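Local coordinates for protein cytochrome P450 (PDB 6G5O) that belongs to the cytochrome P450 family of haem-thiolate proteins and binds protoporphyrin IX containing Fe in an internal pocket, at residues 66-74 and 208-216; 128-136 and 144-152. All coordinates share one frame; numbering follows the deposited sequence.

Contact 1. Residues 66-74 and 208-216; sequences RDTRQIPFE and EEVKGVMVL. With HEM (protoporphyrin IX containing Fe), chain C.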
loop_
_atom_site.group_PDB
_atom_site.type_symbol
_atom_site.label_atom_id
_atom_site.label_comp_id
_atom_site.label_asym_id
_atom_site.label_seq_id
_atom_site.Cartn_x
_atom_site.Cartn_y
_atom_site.Cartn_z
ATOM N N ARG A 66 14.362 3.378 14.260
ATOM C CA ARG A 66 13.216 3.603 15.130
ATOM C C ARG A 66 13.125 2.582 16.243
ATOM O O ARG A 66 13.591 1.477 16.105
ATOM C CB ARG A 66 11.901 3.629 14.311
ATOM C CG ARG A 66 11.378 2.269 13.820
ATOM C CD ARG A 66 10.116 2.447 12.914
ATOM N NE ARG A 66 9.722 1.267 12.140
ATOM C CZ ARG A 66 9.063 0.199 12.610
ATOM N NH1 ARG A 66 8.686 0.123 13.891
ATOM N NH2 ARG A 66 8.783 -0.824 11.783
ATOM N N ASP A 67 12.490 2.993 17.335
ATOM C CA ASP A 67 12.352 2.212 18.546
ATOM C C ASP A 67 10.883 1.805 18.804
ATOM O O ASP A 67 10.611 0.841 19.494
ATOM C CB ASP A 67 12.844 3.079 19.733
ATOM N N THR A 68 9.934 2.572 18.280
ATOM C CA THR A 68 8.513 2.395 18.594
ATOM C C THR A 68 7.812 1.269 17.794
ATOM O O THR A 68 7.821 1.253 16.542
ATOM C CB THR A 68 7.772 3.704 18.306
ATOM O OG1 THR A 68 8.426 4.786 18.990
ATOM C CG2 THR A 68 6.290 3.630 18.714
ATOM N N ARG A 69 7.193 0.356 18.533
ATOM C CA ARG A 69 6.492 -0.797 17.972
ATOM C C ARG A 69 5.224 -0.343 17.242
ATOM O O ARG A 69 4.391 0.358 17.811
ATOM C CB ARG A 69 6.103 -1.766 19.088
ATOM C CG ARG A 69 5.269 -2.954 18.629
ATOM C CD ARG A 69 5.073 -3.975 19.758
ATOM N NE ARG A 69 6.372 -4.439 20.267
ATOM C CZ ARG A 69 7.203 -5.302 19.657
ATOM N NH1 ARG A 69 6.914 -5.877 18.490
ATOM N NH2 ARG A 69 8.360 -5.602 20.225
ATOM N N GLN A 70 5.088 -0.737 15.989
ATOM C CA GLN A 70 3.915 -0.352 15.215
ATOM C C GLN A 70 2.748 -1.266 15.503
ATOM O O GLN A 70 2.937 -2.457 15.802
ATOM C CB GLN A 70 4.258 -0.259 13.742
ATOM C CG GLN A 70 5.162 0.922 13.526
ATOM C CD GLN A 70 5.529 1.219 12.100
ATOM O OE1 GLN A 70 5.082 0.546 11.160
ATOM N NE2 GLN A 70 6.356 2.264 11.926
ATOM N N ILE A 71 1.547 -0.697 15.487
ATOM C CA ILE A 71 0.326 -1.376 15.941
ATOM C C ILE A 71 -0.820 -1.189 14.913
ATOM O O ILE A 71 -1.127 -0.050 14.570
ATOM C CB ILE A 71 -0.087 -0.835 17.316
ATOM C CG1 ILE A 71 1.039 -1.152 18.333
ATOM C CG2 ILE A 71 -1.405 -1.457 17.789
ATOM C CD1 ILE A 71 0.810 -0.627 19.730
ATOM N N PRO A 72 -1.437 -2.281 14.422
ATOM C CA PRO A 72 -1.218 -3.672 14.877
ATOM C C PRO A 72 -0.122 -4.468 14.160
ATOM O O PRO A 72 0.075 -5.652 14.446
ATOM C CB PRO A 72 -2.569 -4.355 14.538
ATOM C CG PRO A 72 -3.473 -3.307 14.061
ATOM C CD PRO A 72 -2.599 -2.217 13.529
ATOM N N PHE A 73 0.567 -3.811 13.245
ATOM C CA PHE A 73 1.554 -4.395 12.358
ATOM C C PHE A 73 2.613 -5.310 12.977
ATOM O O PHE A 73 2.950 -6.358 12.389
ATOM C CB PHE A 73 2.236 -3.240 11.676
ATOM C CG PHE A 73 3.268 -3.617 10.685
ATOM C CD1 PHE A 73 2.993 -4.515 9.673
ATOM C CD2 PHE A 73 4.515 -2.964 10.705
ATOM C CE1 PHE A 73 3.961 -4.820 8.751
ATOM C CE2 PHE A 73 5.477 -3.251 9.768
ATOM C CZ PHE A 73 5.191 -4.188 8.788
ATOM N N GLU A 74 3.135 -4.913 14.143
ATOM C CA GLU A 74 4.264 -5.613 14.777
ATOM C C GLU A 74 3.783 -6.291 16.026
ATOM O O GLU A 74 4.451 -6.271 17.050
ATOM C CB GLU A 74 5.435 -4.623 15.062
ATOM C CG GLU A 74 6.274 -4.390 13.810
ATOM C CD GLU A 74 7.254 -3.212 13.810
ATOM O OE1 GLU A 74 7.043 -2.202 14.525
ATOM O OE2 GLU A 74 8.243 -3.299 13.005
ATOM N N GLU A 208 2.367 6.309 23.545
ATOM C CA GLU A 208 3.249 5.407 22.824
ATOM C C GLU A 208 2.486 4.446 21.912
ATOM O O GLU A 208 2.962 4.137 20.794
ATOM C CB GLU A 208 4.140 4.603 23.792
ATOM C CG GLU A 208 5.130 3.592 23.176
ATOM C CD GLU A 208 6.351 4.227 22.453
ATOM O OE1 GLU A 208 6.395 5.472 22.262
ATOM O OE2 GLU A 208 7.292 3.470 22.077
ATOM N N GLU A 209 1.356 3.934 22.389
ATOM C CA GLU A 209 0.519 3.068 21.557
ATOM C C GLU A 209 -0.105 3.871 20.415
ATOM O O GLU A 209 -0.139 3.402 19.315
ATOM C CB GLU A 209 -0.553 2.376 22.383
ATOM C CG GLU A 209 0.008 1.209 23.193
ATOM C CD GLU A 209 -0.914 0.807 24.320
ATOM O OE1 GLU A 209 -1.308 1.711 25.067
ATOM O OE2 GLU A 209 -1.300 -0.381 24.432
ATOM N N VAL A 210 -0.553 5.083 20.677
ATOM C CA VAL A 210 -1.171 5.913 19.646
ATOM C C VAL A 210 -0.135 6.203 18.588
ATOM O O VAL A 210 -0.436 6.151 17.410
ATOM C CB VAL A 210 -1.788 7.201 20.260
ATOM C CG1 VAL A 210 -2.298 8.189 19.189
ATOM C CG2 VAL A 210 -2.941 6.804 21.155
ATOM N N LYS A 211 1.106 6.435 19.004
ATOM C CA LYS A 211 2.160 6.744 18.065
ATOM C C LYS A 211 2.436 5.539 17.159
ATOM O O LYS A 211 2.688 5.681 15.956
ATOM C CB LYS A 211 3.421 7.147 18.830
ATOM C CG LYS A 211 4.616 7.497 17.963
ATOM C CD LYS A 211 5.827 7.833 18.819
ATOM C CE LYS A 211 7.072 8.079 17.962
ATOM N NZ LYS A 211 8.171 8.722 18.728
ATOM N N GLY A 212 2.399 4.351 17.768
ATOM C CA GLY A 212 2.484 3.076 17.057
ATOM C C GLY A 212 1.464 2.900 15.912
ATOM O O GLY A 212 1.818 2.423 14.830
ATOM N N VAL A 213 0.228 3.315 16.150
ATOM C CA VAL A 213 -0.792 3.261 15.138
ATOM C C VAL A 213 -0.593 4.352 14.088
ATOM O O VAL A 213 -0.787 4.123 12.893
ATOM C CB VAL A 213 -2.196 3.457 15.756
ATOM C CG1 VAL A 213 -3.277 3.410 14.658
ATOM C CG2 VAL A 213 -2.445 2.394 16.832
ATOM N N MET A 214 -0.245 5.548 14.556
ATOM C CA MET A 214 -0.200 6.718 13.677
ATOM C C MET A 214 0.999 6.762 12.736
ATOM O O MET A 214 0.842 7.085 11.537
ATOM C CB MET A 214 -0.327 8.002 14.477
ATOM C CG MET A 214 -1.673 8.224 15.129
ATOM S SD MET A 214 -3.091 8.050 14.019
ATOM C CE MET A 214 -2.660 9.343 12.817
ATOM N N VAL A 215 2.180 6.377 13.218
ATOM C CA VAL A 215 3.338 6.286 12.312
ATOM C C VAL A 215 3.091 5.243 11.204
ATOM O O VAL A 215 3.439 5.444 10.024
ATOM C CB VAL A 215 4.640 5.892 13.052
ATOM C CG1 VAL A 215 5.768 5.615 12.044
ATOM C CG2 VAL A 215 5.062 6.971 14.035
ATOM N N LEU A 216 2.553 4.095 11.610
ATOM C CA LEU A 216 2.199 3.049 10.678
ATOM C C LEU A 216 1.214 3.526 9.651
ATOM O O LEU A 216 1.354 3.224 8.492
ATOM C CB LEU A 216 1.610 1.866 11.412
ATOM C CG LEU A 216 0.926 0.783 10.573
ATOM C CD1 LEU A 216 1.915 0.067 9.644
ATOM C CD2 LEU A 216 0.215 -0.178 11.540
HETATM C CHA HEM C . -0.994 -3.909 5.987
HETATM C CHB HEM C . -0.619 -3.300 1.210
HETATM C CHC HEM C . -2.600 1.074 1.580
HETATM C CHD HEM C . -2.400 0.726 6.350
HETATM C C1A HEM C . -0.746 -4.123 4.649
HETATM C C2A HEM C . -0.198 -5.320 4.102
HETATM C C3A HEM C . -0.114 -5.136 2.793
HETATM C C4A HEM C . -0.577 -3.839 2.476
HETATM C CMA HEM C . 0.390 -6.166 1.838
HETATM C CAA HEM C . 0.180 -6.619 4.814
HETATM C CBA HEM C . 1.489 -6.431 5.564
HETATM C CGA HEM C . 1.846 -7.664 6.364
HETATM O O1A HEM C . 2.608 -7.550 7.320
HETATM O O2A HEM C . 1.389 -8.794 6.114
HETATM C C1B HEM C . -1.129 -2.055 0.902
HETATM C C2B HEM C . -1.319 -1.639 -0.432
HETATM C C3B HEM C . -1.865 -0.379 -0.356
HETATM C C4B HEM C . -2.008 -0.091 1.106
HETATM C CMB HEM C . -0.935 -2.402 -1.665
HETATM C CAB HEM C . -2.332 0.568 -1.365
HETATM C CBB HEM C . -2.492 0.310 -2.648
HETATM C C1C HEM C . -2.733 1.378 2.909
HETATM C C2C HEM C . -3.132 2.614 3.415
HETATM C C3C HEM C . -3.024 2.542 4.782
HETATM C C4C HEM C . -2.579 1.228 5.080
HETATM C CMC HEM C . -3.602 3.798 2.630
HETATM C CAC HEM C . -3.363 3.568 5.777
HETATM C CBC HEM C . -3.817 4.797 5.557
HETATM C C1D HEM C . -2.050 -0.609 6.612
HETATM C C2D HEM C . -1.995 -1.142 7.985
HETATM C C3D HEM C . -1.628 -2.431 7.902
HETATM C C4D HEM C . -1.405 -2.668 6.471
HETATM C CMD HEM C . -2.353 -0.370 9.209
HETATM C CAD HEM C . -1.442 -3.398 9.058
HETATM C CBD HEM C . -2.628 -4.337 9.333
HETATM C CGD HEM C . -2.351 -5.216 10.569
HETATM O O1D HEM C . -1.169 -5.315 11.052
HETATM O O2D HEM C . -3.277 -5.872 11.159
HETATM N NA HEM C . -0.931 -3.198 3.635
HETATM N NB HEM C . -1.531 -1.122 1.766
HETATM N NC HEM C . -2.369 0.550 3.910
HETATM N ND HEM C . -1.699 -1.564 5.765
HETATM FE FE HEM C . -1.623 -1.377 3.864
HETATM O O HOH W 1 3.931 1.494 20.409
HETATM O O HOH W 2 0.530 -0.732 3.756
#
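Gln70, Ile71 and Gly212 meet in a buried loop-on-helix contact, where 66-74, just before helix 79-92, lies against helix 207-220 beside the haem. Gly212 has no side chain to hold the loop off, and Arg69 O comes within 3.4 Å of Gly212 CA. One hydrogen bond crosses, from Ile71 N to Gly212 O at 3.2 Å; it is fairly straight at the hydrogen (162°), yet the donor stands above the carbonyl plane. A water adds a bridge, donating to both Arg69 O and Glu208 O.

With CG beside the backbone N (chi1 -69°) and the chain extended beyond, Gln70 carries its amide across Val215 and Leu216: OE1 lies 3.5 Å from Leu216 CD1, and NE2 lies 3.4 Å from Val215 CG1. NE2 also sits over the centre of the Arg66 guanidinium. That group grips Glu74 end-on through NH1 and NH2, while Glu74 OE1 takes Gln70 N on its anti lone pair, so the loop braces itself internally.

Leu216 fills the haem side. Its CD2 is 3.3 Å from Ile71 O, 3.7 Å from Phe73 CB and 3.5 Å from the haem methyl CMD. Beyond the cis peptide before Pro72, Phe73 turns its ring edge to haem O1A. This is consistent with the P450 fold, in which the loop before the C helix packs on the long central helix beside the haem propionates.

Contact 2. Residues 128-136 and 144-152; sequences LRLQSRALT and SESETWISW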
loop_
_atom_site.group_PDB
_atom_site.type_symbol
_atom_site.label_atom_id
_atom_site.label_comp_id
_atom_site.label_asym_id
_atom_site.label_seq_id
_atom_site.Cartn_x
_atom_site.Cartn_y
_atom_site.Cartn_z
ATOM N N LEU A 128 0.768 12.562 -5.364
ATOM C CA LEU A 128 1.076 13.073 -4.020
ATOM C C LEU A 128 0.005 14.029 -3.478
ATOM O O LEU A 128 -0.346 13.984 -2.295
ATOM C CB LEU A 128 2.431 13.765 -4.022
ATOM C CG LEU A 128 2.849 14.519 -2.762
ATOM C CD1 LEU A 128 3.007 13.604 -1.543
ATOM C CD2 LEU A 128 4.168 15.245 -3.009
ATOM N N ARG A 129 -0.527 14.882 -4.341
ATOM C CA ARG A 129 -1.618 15.785 -3.956
ATOM C C ARG A 129 -2.924 15.024 -3.635
ATOM O O ARG A 129 -3.603 15.339 -2.664
ATOM C CB ARG A 129 -1.942 16.790 -5.073
ATOM C CG ARG A 129 -1.312 18.190 -4.985
ATOM C CD ARG A 129 0.102 18.208 -5.510
ATOM N NE ARG A 129 0.689 19.533 -5.608
ATOM C CZ ARG A 129 1.997 19.804 -5.462
ATOM N NH1 ARG A 129 2.894 18.846 -5.196
ATOM N NH2 ARG A 129 2.430 21.062 -5.585
ATOM N N LEU A 130 -3.335 14.120 -4.521
ATOM C CA LEU A 130 -4.520 13.325 -4.283
ATOM C C LEU A 130 -4.368 12.500 -2.961
ATOM O O LEU A 130 -5.255 12.508 -2.135
ATOM C CB LEU A 130 -4.757 12.425 -5.488
ATOM C CG LEU A 130 -6.027 11.589 -5.610
ATOM C CD1 LEU A 130 -6.079 10.947 -6.991
ATOM C CD2 LEU A 130 -6.055 10.505 -4.551
ATOM N N GLN A 131 -3.240 11.850 -2.767
ATOM C CA GLN A 131 -2.991 11.002 -1.588
ATOM C C GLN A 131 -3.057 11.786 -0.270
ATOM O O GLN A 131 -3.788 11.397 0.655
ATOM C CB GLN A 131 -1.643 10.271 -1.725
ATOM C CG GLN A 131 -1.251 9.352 -0.549
ATOM C CD GLN A 131 -0.433 10.061 0.534
ATOM O OE1 GLN A 131 0.355 10.920 0.218
ATOM N NE2 GLN A 131 -0.603 9.668 1.806
ATOM N N SER A 132 -2.350 12.922 -0.223
ATOM C CA SER A 132 -2.342 13.825 0.934
ATOM C C SER A 132 -3.722 14.410 1.234
ATOM O O SER A 132 -4.134 14.541 2.421
ATOM C CB SER A 132 -1.380 14.980 0.656
ATOM O OG SER A 132 -0.052 14.501 0.558
ATOM N N ARG A 133 -4.439 14.825 0.188
ATOM C CA ARG A 133 -5.761 15.343 0.440
ATOM C C ARG A 133 -6.708 14.237 0.932
ATOM O O ARG A 133 -7.495 14.442 1.868
ATOM C CB ARG A 133 -6.309 16.055 -0.789
ATOM C CG ARG A 133 -5.561 17.337 -1.071
ATOM C CD ARG A 133 -5.972 17.973 -2.385
ATOM N NE ARG A 133 -5.021 19.035 -2.721
ATOM C CZ ARG A 133 -4.942 19.632 -3.917
ATOM N NH1 ARG A 133 -5.785 19.304 -4.927
ATOM N NH2 ARG A 133 -4.004 20.555 -4.109
ATOM N N ALA A 134 -6.661 13.068 0.300
ATOM C CA ALA A 134 -7.546 11.984 0.720
ATOM C C ALA A 134 -7.258 11.573 2.171
ATOM O O ALA A 134 -8.144 11.147 2.869
ATOM C CB ALA A 134 -7.395 10.814 -0.196
ATOM N N LEU A 135 -6.032 11.758 2.626
ATOM C CA LEU A 135 -5.645 11.336 3.987
ATOM C C LEU A 135 -6.262 12.226 5.074
ATOM O O LEU A 135 -6.462 11.754 6.207
ATOM C CB LEU A 135 -4.141 11.272 4.120
ATOM C CG LEU A 135 -3.561 10.708 5.444
ATOM C CD1 LEU A 135 -4.043 9.281 5.670
ATOM C CD2 LEU A 135 -2.043 10.776 5.501
ATOM N N THR A 136 -6.629 13.483 4.731
ATOM C CA THR A 136 -7.305 14.373 5.665
ATOM C C THR A 136 -8.700 13.847 6.050
ATOM O O THR A 136 -9.179 14.059 7.221
ATOM C CB THR A 136 -7.459 15.798 5.107
ATOM O OG1 THR A 136 -8.225 15.759 3.890
ATOM C CG2 THR A 136 -6.077 16.411 4.823
ATOM N N SER A 144 -6.340 21.697 5.265
ATOM C CA SER A 144 -5.056 22.407 5.087
ATOM C C SER A 144 -3.838 21.630 5.596
ATOM O O SER A 144 -2.706 21.937 5.239
ATOM C CB SER A 144 -5.122 23.737 5.819
ATOM O OG SER A 144 -5.050 23.511 7.222
ATOM N N GLU A 145 -4.060 20.617 6.437
ATOM C CA GLU A 145 -2.934 19.794 6.919
ATOM C C GLU A 145 -2.240 19.054 5.765
ATOM O O GLU A 145 -1.076 18.677 5.872
ATOM C CB GLU A 145 -3.426 18.820 7.998
ATOM C CG GLU A 145 -2.351 18.283 8.926
ATOM C CD GLU A 145 -1.634 19.347 9.749
ATOM O OE1 GLU A 145 -0.495 19.058 10.175
ATOM O OE2 GLU A 145 -2.207 20.433 10.001
ATOM N N SER A 146 -2.962 18.838 4.661
ATOM C CA SER A 146 -2.396 18.212 3.460
ATOM C C SER A 146 -1.183 18.942 2.884
ATOM O O SER A 146 -0.299 18.294 2.271
ATOM C CB SER A 146 -3.452 18.107 2.361
ATOM O OG SER A 146 -3.867 19.375 1.914
ATOM N N GLU A 147 -1.134 20.275 3.074
ATOM C CA GLU A 147 0.012 21.100 2.601
ATOM C C GLU A 147 1.306 20.725 3.319
ATOM O O GLU A 147 2.385 20.641 2.726
ATOM C CB GLU A 147 -0.266 22.607 2.751
ATOM C CG GLU A 147 -1.270 23.171 1.763
ATOM C CD GLU A 147 -0.917 22.906 0.280
ATOM O OE1 GLU A 147 0.284 22.822 -0.096
ATOM O OE2 GLU A 147 -1.868 22.760 -0.508
ATOM N N THR A 148 1.201 20.453 4.604
ATOM C CA THR A 148 2.344 19.946 5.328
ATOM C C THR A 148 2.850 18.660 4.713
ATOM O O THR A 148 4.065 18.501 4.454
ATOM C CB THR A 148 1.985 19.728 6.802
ATOM O OG1 THR A 148 1.489 20.968 7.335
ATOM C CG2 THR A 148 3.195 19.220 7.583
ATOM N N TRP A 149 1.931 17.727 4.472
ATOM C CA TRP A 149 2.314 16.409 3.950
ATOM C C TRP A 149 2.861 16.519 2.524
ATOM O O TRP A 149 3.837 15.872 2.173
ATOM C CB TRP A 149 1.132 15.427 4.051
ATOM C CG TRP A 149 0.561 15.383 5.432
ATOM C CD1 TRP A 149 1.229 15.616 6.595
ATOM C CD2 TRP A 149 -0.797 15.136 5.798
ATOM N NE1 TRP A 149 0.370 15.545 7.657
ATOM C CE2 TRP A 149 -0.874 15.226 7.195
ATOM C CE3 TRP A 149 -1.956 14.841 5.069
ATOM C CZ2 TRP A 149 -2.054 15.028 7.890
ATOM C CZ3 TRP A 149 -3.118 14.624 5.744
ATOM C CH2 TRP A 149 -3.170 14.732 7.149
ATOM N N ILE A 150 2.253 17.350 1.720
ATOM C CA ILE A 150 2.792 17.591 0.376
ATOM C C ILE A 150 4.224 18.173 0.384
ATOM O O ILE A 150 5.064 17.746 -0.405
ATOM C CB ILE A 150 1.862 18.505 -0.420
ATOM C CG1 ILE A 150 0.560 17.768 -0.716
ATOM C CG2 ILE A 150 2.532 18.929 -1.725
ATOM C CD1 ILE A 150 -0.596 18.684 -1.055
ATOM N N SER A 151 4.509 19.100 1.300
ATOM C CA SER A 151 5.875 19.657 1.458
ATOM C C SER A 151 6.953 18.652 1.762
ATOM O O SER A 151 8.098 18.842 1.362
ATOM C CB SER A 151 5.907 20.716 2.564
ATOM O OG SER A 151 5.264 21.892 2.107
ATOM N N TRP A 152 6.629 17.593 2.489
ATOM C CA TRP A 152 7.607 16.539 2.725
ATOM C C TRP A 152 8.136 15.902 1.427
ATOM O O TRP A 152 9.260 15.418 1.399
ATOM C CB TRP A 152 6.981 15.430 3.573
ATOM C CG TRP A 152 6.571 15.821 4.962
ATOM C CD1 TRP A 152 6.988 16.906 5.666
ATOM C CD2 TRP A 152 5.703 15.092 5.834
ATOM N NE1 TRP A 152 6.416 16.919 6.913
ATOM C CE2 TRP A 152 5.634 15.809 7.050
ATOM C CE3 TRP A 152 4.979 13.900 5.711
ATOM C CZ2 TRP A 152 4.864 15.384 8.124
ATOM C CZ3 TRP A 152 4.222 13.467 6.795
ATOM C CH2 TRP A 152 4.166 14.212 7.981
HETATM O O HOH W 3 -3.667 20.349 -0.688
#
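Trp149 reaches Ser132 because its CG lies beside the backbone N (chi1 -52°), which swings the six-membered ring in between the two helices, while Arg129, at an unusual chi1 of -97° and bent again at chi2, folds its guanidinium back toward Ile150. The helices, probably E and F of the P450 fold, run in roughly opposite directions, with segment axes 8.5 Å apart at an angle of 143°.

The indole is held on several sides. Its edge meets Ser132 O in the ring plane, with CE3 3.4 Å from that oxygen. Leu135, whose side chain lies about 4 Å from the haem, makes a CH-pi contact through CD2 over one face, 4.3 Å from the centroid of the six-membered ring; Glu145 O, four residues earlier in the chain, lies over the opposite face. Thr136 CG2 approaches CZ3 obliquely. The pyrrole end is fixed separately, NE1 bonding to Tyr175 OH of helix 169-185.

Ile150 divides its branches. CG2 rests over one face of the Arg129 guanidinium, 3.5 Å from NH1, which also bonds weakly to Thr124 O, whereas CG1 lies 3.6 Å from Ser132 OG. That hydroxyl donates at 2.9 Å to Leu128 O in its own helix, which already accepts Ser132 N from the other face of the carbonyl, so the serine packs closely without needing a polar partner across the interface.

Polar bridging is left to a water. It accepts from Arg133 NE at 2.8 Å and donates to Ser146 OG and Glu147 OE2; Ser146 OG also bonds to Phe143 O. No direct hydrogen bond joins the segments: their cohesion comes from aromatic and aliphatic packing, and the opposite charges of Arg133 and Glu147 are coupled through water, an attraction probably weaker than a direct salt bridge.

Overall arrangement
From the N terminus, the chain first passes through 66-74, then helix 79-92 and helix 97-117, before entering the first half of contact 2 on helix 122-139. Contact 2 closes a short loop, with seven residues between its segments, by turning the chain back into helix 145-152. Contact 1 closes a much longer one, of 133 intervening residues, when helix 207-220 arrives; contact 2 is therefore nested inside it. The centres lie 21 Å apart and the nearest atoms about 7 Å, without touching. Both nevertheless reach the haem, and Phe218, farther along helix 207-220, meets Trp149 edge-to-face, so one helix relates the propionate-side loop to the helix pair of contact 2.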